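Local coordinates for hypothetical protein SpyM3_0169 (Streptococcus pyogenes, PDB 1PG6) that is of unknown function but belongs to the AIM24 family of the cupin clan and binds calcium ions, at residues A96-V104 with L159-K167; T177-A185 with I220-E228. One frame throughout, in Å; residues are numbered along the deposited sequence.

Contact 1. Residues A96-V104 with L159-K167. With CA (calcium ion), chain B.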
loop_
_atom_site.group_PDB
_atom_site.type_symbol
_atom_site.label_atom_id
_atom_site.label_comp_id
_atom_site.label_asym_id
_atom_site.label_seq_id
_atom_site.Cartn_x
_atom_site.Cartn_y
_atom_site.Cartn_z
ATOM N N ALA A 96 -8.932 9.313 -0.358
ATOM C CA ALA A 96 -9.687 8.442 0.524
ATOM C C ALA A 96 -9.241 7.006 0.275
ATOM O O ALA A 96 -9.124 6.581 -0.875
ATOM C CB ALA A 96 -11.182 8.574 0.236
ATOM N N PRO A 97 -8.953 6.254 1.344
ATOM C CA PRO A 97 -8.530 4.853 1.219
ATOM C C PRO A 97 -9.699 4.057 0.641
ATOM O O PRO A 97 -10.858 4.416 0.867
ATOM C CB PRO A 97 -8.239 4.446 2.663
ATOM C CG PRO A 97 -7.895 5.745 3.339
ATOM C CD PRO A 97 -8.895 6.699 2.747
ATOM N N ASN A 98 -9.413 2.973 -0.080
ATOM C CA ASN A 98 -10.489 2.178 -0.668
ATOM C C ASN A 98 -11.142 1.197 0.299
ATOM O O ASN A 98 -12.126 0.551 -0.056
ATOM C CB ASN A 98 -9.999 1.432 -1.917
ATOM C CG ASN A 98 -8.840 0.501 -1.633
ATOM O OD1 ASN A 98 -8.867 -0.277 -0.685
ATOM N ND2 ASN A 98 -7.814 0.568 -2.473
ATOM N N THR A 99 -10.606 1.078 1.511
ATOM C CA THR A 99 -11.195 0.177 2.501
ATOM C C THR A 99 -11.411 0.895 3.834
ATOM O O THR A 99 -10.673 1.818 4.181
ATOM C CB THR A 99 -10.313 -1.086 2.750
ATOM O OG1 THR A 99 -9.022 -0.699 3.223
ATOM C CG2 THR A 99 -10.136 -1.881 1.475
ATOM N N PRO A 100 -12.445 0.496 4.588
ATOM C CA PRO A 100 -12.736 1.120 5.885
ATOM C C PRO A 100 -11.600 0.848 6.860
ATOM O O PRO A 100 -11.287 -0.307 7.139
ATOM C CB PRO A 100 -14.019 0.424 6.332
ATOM C CG PRO A 100 -14.641 -0.046 5.040
ATOM C CD PRO A 100 -13.471 -0.501 4.238
ATOM N N GLY A 101 -10.975 1.897 7.383
ATOM C CA GLY A 101 -9.890 1.673 8.318
ATOM C C GLY A 101 -9.177 2.936 8.739
ATOM O O GLY A 101 -9.802 3.973 8.929
ATOM N N GLN A 102 -7.858 2.841 8.868
ATOM C CA GLN A 102 -7.038 3.964 9.294
ATOM C C GLN A 102 -5.922 4.239 8.294
ATOM O O GLN A 102 -5.711 3.477 7.350
ATOM C CB GLN A 102 -6.420 3.678 10.672
ATOM C CG GLN A 102 -7.443 3.591 11.823
ATOM C CD GLN A 102 -6.802 3.288 13.178
ATOM O OE1 GLN A 102 -7.226 3.807 14.216
ATOM N NE2 GLN A 102 -5.790 2.438 13.172
ATOM N N ILE A 103 -5.229 5.348 8.509
ATOM C CA ILE A 103 -4.112 5.746 7.666
ATOM C C ILE A 103 -2.934 6.005 8.591
ATOM O O ILE A 103 -3.103 6.550 9.680
ATOM C CB ILE A 103 -4.421 7.048 6.881
ATOM C CG1 ILE A 103 -5.583 6.806 5.914
ATOM C CG2 ILE A 103 -3.181 7.511 6.112
ATOM C CD1 ILE A 103 -6.092 8.072 5.236
ATOM N N VAL A 104 -1.746 5.593 8.170
ATOM C CA VAL A 104 -0.551 5.820 8.964
ATOM C C VAL A 104 0.491 6.442 8.046
ATOM O O VAL A 104 0.668 6.004 6.908
ATOM C CB VAL A 104 -0.009 4.493 9.579
ATOM C CG1 VAL A 104 0.272 3.473 8.487
ATOM C CG2 VAL A 104 1.238 4.766 10.400
ATOM N N LEU A 159 2.219 7.011 2.873
ATOM C CA LEU A 159 0.945 6.896 3.575
ATOM C C LEU A 159 0.428 5.487 3.297
ATOM O O LEU A 159 0.233 5.113 2.140
ATOM C CB LEU A 159 -0.075 7.929 3.068
ATOM C CG LEU A 159 0.237 9.413 3.279
ATOM C CD1 LEU A 159 -0.944 10.267 2.814
ATOM C CD2 LEU A 159 0.522 9.680 4.749
ATOM N N ALA A 160 0.235 4.702 4.354
ATOM C CA ALA A 160 -0.277 3.343 4.228
ATOM C C ALA A 160 -1.679 3.336 4.830
ATOM O O ALA A 160 -1.981 4.145 5.706
ATOM C CB ALA A 160 0.624 2.362 4.972
ATOM N N ASN A 161 -2.534 2.436 4.357
ATOM C CA ASN A 161 -3.910 2.370 4.857
ATOM C C ASN A 161 -4.257 0.941 5.262
ATOM O O ASN A 161 -3.746 -0.012 4.689
ATOM C CB ASN A 161 -4.867 2.833 3.760
ATOM C CG ASN A 161 -5.092 1.762 2.716
ATOM O OD1 ASN A 161 -5.978 0.923 2.866
ATOM N ND2 ASN A 161 -4.275 1.760 1.678
ATOM N N SER A 162 -5.150 0.798 6.238
ATOM C CA SER A 162 -5.552 -0.526 6.704
ATOM C C SER A 162 -7.027 -0.804 6.524
ATOM O O SER A 162 -7.828 0.109 6.361
ATOM C CB SER A 162 -5.272 -0.659 8.199
ATOM O OG SER A 162 -6.095 0.260 8.911
ATOM N N PHE A 163 -7.375 -2.083 6.554
ATOM C CA PHE A 163 -8.769 -2.497 6.550
ATOM C C PHE A 163 -8.874 -2.869 8.038
ATOM O O PHE A 163 -8.239 -3.819 8.503
ATOM C CB PHE A 163 -8.994 -3.738 5.692
ATOM C CG PHE A 163 -10.395 -4.288 5.784
ATOM C CD1 PHE A 163 -11.501 -3.433 5.804
ATOM C CD2 PHE A 163 -10.614 -5.659 5.829
ATOM C CE1 PHE A 163 -12.803 -3.946 5.871
ATOM C CE2 PHE A 163 -11.915 -6.186 5.895
ATOM C CZ PHE A 163 -13.010 -5.329 5.915
ATOM N N GLY A 164 -9.657 -2.107 8.789
ATOM C CA GLY A 164 -9.763 -2.359 10.211
ATOM C C GLY A 164 -8.818 -1.405 10.926
ATOM O O GLY A 164 -8.349 -0.429 10.333
ATOM N N SER A 165 -8.543 -1.679 12.198
ATOM C CA SER A 165 -7.663 -0.834 13.007
ATOM C C SER A 165 -6.213 -1.300 12.946
ATOM O O SER A 165 -5.950 -2.485 12.750
ATOM C CB SER A 165 -8.139 -0.817 14.462
ATOM O OG SER A 165 -9.474 -0.312 14.561
ATOM N N ILE A 166 -5.286 -0.360 13.129
ATOM C CA ILE A 166 -3.848 -0.640 13.072
ATOM C C ILE A 166 -3.163 -0.809 14.416
ATOM O O ILE A 166 -3.413 -0.053 15.357
ATOM C CB ILE A 166 -3.092 0.487 12.318
ATOM C CG1 ILE A 166 -3.556 0.536 10.865
ATOM C CG2 ILE A 166 -1.569 0.258 12.392
ATOM C CD1 ILE A 166 -3.011 1.744 10.093
ATOM N N LYS A 167 -2.283 -1.805 14.491
ATOM C CA LYS A 167 -1.507 -2.069 15.694
ATOM C C LYS A 167 -0.045 -2.101 15.269
ATOM O O LYS A 167 0.303 -2.719 14.265
ATOM C CB LYS A 167 -1.893 -3.414 16.314
ATOM C CG LYS A 167 -1.101 -3.759 17.566
ATOM C CD LYS A 167 -1.566 -5.069 18.172
ATOM C CE LYS A 167 -0.787 -5.398 19.434
ATOM N NZ LYS A 167 0.665 -5.581 19.152
HETATM CA CA CA B . -8.157 1.467 4.321
HETATM O O HOH W 1 -6.878 -2.204 2.637
HETATM O O HOH W 2 -8.203 3.489 5.783
#
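T99, N161 and S162 close on one calcium ion at the end of an antiparallel strand pair, in a beta-rich chain whose family belongs to the cupin clan. T99 grips the metal twice, through its carbonyl O and through OG1 at 2.6 Å. Segment 159–167 supplies S162 O at 2.5 Å from the calcium and OD1 of N161; water 2 is a further ligand and donates to Q102 O. The T99 rotamer makes the double grip possible: with OG1 set between its backbone N and carbonyl carbon (chi1 60°), hydroxyl and carbonyl face the same ion. N161 ND2 is tied down by a bond to G118 O, which, with the metal bond, should keep the amide from turning. P97 brings CB to 3.9 Å from N161 CB beside the metal.

Further out, backbone bonds hold the two segments in line. V104 and A160 form a hydrogen-bonded pair with both N-H groups used, while V104 CG1 lies against A160 CB and meets I166 CD1. S162 N bonds to Q102 O, and G164 N reaches P100 O at 2.9 Å in its carbonyl plane; next to this bond the P100 ring and the F163 side chain lie side by side, P100 CD 3.9 Å from F163 CD1. S162 OG links both segments, accepting from Q102 N at 3.1 Å and donating to G164 O at 2.8 Å from above the carbonyl plane.

Contact 2. Residues T177-A185 with I220-E228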
loop_
_atom_site.group_PDB
_atom_site.type_symbol
_atom_site.label_atom_id
_atom_site.label_comp_id
_atom_site.label_asym_id
_atom_site.label_seq_id
_atom_site.Cartn_x
_atom_site.Cartn_y
_atom_site.Cartn_z
ATOM N N THR A 177 5.355 -14.829 13.278
ATOM C CA THR A 177 4.629 -15.216 12.076
ATOM C C THR A 177 3.180 -14.752 12.182
ATOM O O THR A 177 2.487 -15.044 13.157
ATOM C CB THR A 177 4.690 -16.740 11.872
ATOM O OG1 THR A 177 6.056 -17.129 11.666
ATOM C CG2 THR A 177 3.861 -17.152 10.663
ATOM N N ILE A 178 2.734 -14.034 11.159
ATOM C CA ILE A 178 1.386 -13.479 11.130
ATOM C C ILE A 178 0.677 -13.738 9.805
ATOM O O ILE A 178 1.300 -13.724 8.748
ATOM C CB ILE A 178 1.446 -11.947 11.318
ATOM C CG1 ILE A 178 2.292 -11.601 12.545
ATOM C CG2 ILE A 178 0.040 -11.378 11.469
ATOM C CD1 ILE A 178 2.639 -10.145 12.628
ATOM N N ASP A 179 -0.630 -13.979 9.887
ATOM C CA ASP A 179 -1.477 -14.183 8.716
ATOM C C ASP A 179 -1.182 -12.961 7.833
ATOM O O ASP A 179 -1.358 -11.818 8.269
ATOM C CB ASP A 179 -2.938 -14.197 9.182
ATOM C CG ASP A 179 -3.933 -14.293 8.050
ATOM O OD1 ASP A 179 -3.566 -14.128 6.871
ATOM O OD2 ASP A 179 -5.116 -14.526 8.369
ATOM N N ASN A 180 -0.726 -13.179 6.603
ATOM C CA ASN A 180 -0.371 -12.045 5.746
ATOM C C ASN A 180 -1.532 -11.121 5.414
ATOM O O ASN A 180 -1.318 -9.959 5.066
ATOM C CB ASN A 180 0.276 -12.533 4.449
ATOM C CG ASN A 180 0.998 -11.420 3.710
ATOM O OD1 ASN A 180 0.741 -11.163 2.532
ATOM N ND2 ASN A 180 1.900 -10.748 4.405
ATOM N N ALA A 181 -2.756 -11.631 5.521
ATOM C CA ALA A 181 -3.948 -10.831 5.236
ATOM C C ALA A 181 -4.103 -9.718 6.273
ATOM O O ALA A 181 -4.855 -8.765 6.066
ATOM C CB ALA A 181 -5.183 -11.720 5.239
ATOM N N HIS A 182 -3.395 -9.857 7.390
ATOM C CA HIS A 182 -3.439 -8.866 8.468
ATOM C C HIS A 182 -2.191 -7.991 8.516
ATOM O O HIS A 182 -2.046 -7.148 9.403
ATOM C CB HIS A 182 -3.621 -9.562 9.819
ATOM C CG HIS A 182 -5.011 -10.075 10.050
ATOM N ND1 HIS A 182 -6.019 -9.281 10.553
ATOM C CD2 HIS A 182 -5.568 -11.282 9.800
ATOM C CE1 HIS A 182 -7.141 -9.980 10.599
ATOM N NE2 HIS A 182 -6.896 -11.196 10.147
ATOM N N VAL A 183 -1.288 -8.184 7.559
ATOM C CA VAL A 183 -0.057 -7.405 7.524
ATOM C C VAL A 183 -0.195 -6.199 6.606
ATOM O O VAL A 183 -0.489 -6.335 5.423
ATOM C CB VAL A 183 1.131 -8.282 7.067
ATOM C CG1 VAL A 183 2.385 -7.435 6.902
ATOM C CG2 VAL A 183 1.371 -9.390 8.084
ATOM N N VAL A 184 0.004 -5.010 7.163
ATOM C CA VAL A 184 -0.107 -3.781 6.384
ATOM C C VAL A 184 1.225 -3.386 5.743
ATOM O O VAL A 184 1.346 -3.305 4.518
ATOM C CB VAL A 184 -0.586 -2.603 7.269
ATOM C CG1 VAL A 184 -0.654 -1.318 6.446
ATOM C CG2 VAL A 184 -1.951 -2.924 7.864
ATOM N N ALA A 185 2.220 -3.137 6.587
ATOM C CA ALA A 185 3.536 -2.719 6.123
ATOM C C ALA A 185 4.564 -3.069 7.187
ATOM O O ALA A 185 4.220 -3.242 8.355
ATOM C CB ALA A 185 3.531 -1.210 5.874
ATOM N N ILE A 220 6.354 -3.778 12.558
ATOM C CA ILE A 220 5.384 -4.505 11.754
ATOM C C ILE A 220 4.038 -3.857 12.049
ATOM O O ILE A 220 3.643 -3.760 13.206
ATOM C CB ILE A 220 5.303 -5.989 12.166
ATOM C CG1 ILE A 220 6.649 -6.675 11.922
ATOM C CG2 ILE A 220 4.202 -6.687 11.385
ATOM C CD1 ILE A 220 6.766 -8.020 12.601
ATOM N N TYR A 221 3.349 -3.388 11.013
ATOM C CA TYR A 221 2.039 -2.779 11.204
ATOM C C TYR A 221 0.997 -3.776 10.756
ATOM O O TYR A 221 0.996 -4.212 9.606
ATOM C CB TYR A 221 1.915 -1.487 10.392
ATOM C CG TYR A 221 2.808 -0.394 10.907
ATOM C CD1 TYR A 221 2.365 0.490 11.894
ATOM C CD2 TYR A 221 4.125 -0.286 10.466
ATOM C CE1 TYR A 221 3.218 1.455 12.429
ATOM C CE2 TYR A 221 4.982 0.676 10.999
ATOM C CZ TYR A 221 4.528 1.535 11.973
ATOM O OH TYR A 221 5.397 2.465 12.505
ATOM N N ILE A 222 0.128 -4.172 11.671
ATOM C CA ILE A 222 -0.914 -5.115 11.312
ATOM C C ILE A 222 -2.265 -4.430 11.387
ATOM O O ILE A 222 -2.403 -3.377 12.012
ATOM C CB ILE A 222 -0.924 -6.346 12.236
ATOM C CG1 ILE A 222 -1.208 -5.923 13.674
ATOM C CG2 ILE A 222 0.414 -7.069 12.150
ATOM C CD1 ILE A 222 -1.491 -7.084 14.604
ATOM N N GLN A 223 -3.253 -5.022 10.730
ATOM C CA GLN A 223 -4.605 -4.477 10.722
ATOM C C GLN A 223 -5.513 -5.524 11.362
ATOM O O GLN A 223 -5.226 -6.712 11.304
ATOM C CB GLN A 223 -5.048 -4.153 9.290
ATOM C CG GLN A 223 -5.139 -5.356 8.357
ATOM C CD GLN A 223 -5.462 -4.976 6.919
ATOM O OE1 GLN A 223 -5.945 -5.804 6.137
ATOM N NE2 GLN A 223 -5.180 -3.735 6.555
ATOM N N SER A 224 -6.609 -5.080 11.968
ATOM C CA SER A 224 -7.502 -5.993 12.674
ATOM C C SER A 224 -8.593 -6.695 11.865
ATOM O O SER A 224 -9.436 -7.380 12.437
ATOM C CB SER A 224 -8.135 -5.277 13.868
ATOM O OG SER A 224 -8.999 -4.253 13.431
ATOM N N LEU A 225 -8.595 -6.518 10.546
ATOM C CA LEU A 225 -9.578 -7.182 9.697
ATOM C C LEU A 225 -8.904 -7.833 8.492
ATOM O O LEU A 225 -7.834 -7.407 8.046
ATOM C CB LEU A 225 -10.661 -6.205 9.225
ATOM C CG LEU A 225 -11.600 -5.712 10.334
ATOM C CD1 LEU A 225 -12.529 -4.646 9.780
ATOM C CD2 LEU A 225 -12.404 -6.880 10.887
ATOM N N ASN A 226 -9.550 -8.869 7.976
ATOM C CA ASN A 226 -9.059 -9.649 6.838
ATOM C C ASN A 226 -10.035 -9.441 5.681
ATOM O O ASN A 226 -11.172 -9.883 5.751
ATOM C CB ASN A 226 -9.033 -11.124 7.253
ATOM C CG ASN A 226 -8.487 -12.041 6.180
ATOM O OD1 ASN A 226 -8.685 -11.821 4.985
ATOM N ND2 ASN A 226 -7.805 -13.096 6.609
ATOM N N LEU A 227 -9.589 -8.772 4.620
ATOM C CA LEU A 227 -10.454 -8.496 3.478
ATOM C C LEU A 227 -10.981 -9.765 2.815
ATOM O O LEU A 227 -12.150 -9.831 2.431
ATOM C CB LEU A 227 -9.712 -7.641 2.445
ATOM C CG LEU A 227 -10.567 -6.923 1.401
ATOM C CD1 LEU A 227 -11.594 -6.034 2.102
ATOM C CD2 LEU A 227 -9.670 -6.072 0.508
ATOM N N GLU A 228 -10.126 -10.772 2.688
ATOM C CA GLU A 228 -10.546 -12.021 2.070
ATOM C C GLU A 228 -11.617 -12.708 2.904
ATOM O O GLU A 228 -12.595 -13.229 2.365
ATOM C CB GLU A 228 -9.355 -12.957 1.885
ATOM C CG GLU A 228 -9.716 -14.254 1.183
ATOM C CD GLU A 228 -8.503 -14.955 0.615
ATOM O OE1 GLU A 228 -8.672 -16.022 -0.010
ATOM O OE2 GLU A 228 -7.382 -14.434 0.791
HETATM O O HOH W 3 -6.741 -8.403 4.115
HETATM O O HOH W 4 -8.110 -13.588 9.694
#
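H182 reaches across to Q223–N226 just before a classic beta bulge in an antiparallel strand pair. From its CB, 3.6 Å from Q223 O, the ring runs out along segment 220–228. CG lies beside its own backbone N (chi1 -75°), which, with the ring turned by chi2 -85°, brings ND1 to Q223 O; that bond is 2.8 Å long, and the oxygen sits in the ring plane, only 2° out of it. Next, H182 CE1 packs on L225 C at 3.5 Å. At the tip NE2 meets CB of N226 and hydrogen-bonds to water 4, which also accepts from N226 ND2. The imidazole and the N226 amide stand perpendicular, and A181 CB lies 3.3 Å from N226 ND2. H182 O in turn receives Q223 N, so backbone and ring both hold Q223.

In the bulge V184 and A185 together face Y221: V184 N gives Y221 O a 2.8 Å bond, A185 N a weak one, and Y221 N returns to A185 O. Before the 3-10 turn at 180–182, D179 OD1 accepts from A181 N in an Asx turn, and I178 CD1 touches CG2 of both I220 and I222. N226 OD1 caps the N terminus of helix 227–234 by accepting from Q229 N. Strand 219–223 lies between 183–187 and 166–171 in its sheet, while 174–179 pairs with strand 211–215 in another.

Overall arrangement
The two contacts lie in series along the chain, their centres about 11 Å apart, and meet through strand 166–171, which contact 1 enters at I166 and which borders strand 219–223 of contact 2. K167 N and I222 O, 2.9 Å apart, are probably hydrogen-bonded, as are S165 O and S224 N at 2.8 Å; S224 OG also accepts from S165 N. Contact 1 holds the calcium ligands and joins strands 103–108 and 156–161 of one six-stranded sheet, whereas contact 2 joins 183–187 and 219–223 of the other. Q223, packed on S162 and F163, brings contact 2 toward the metal: its side chain is about 6 Å from the calcium ion at its nearest atom.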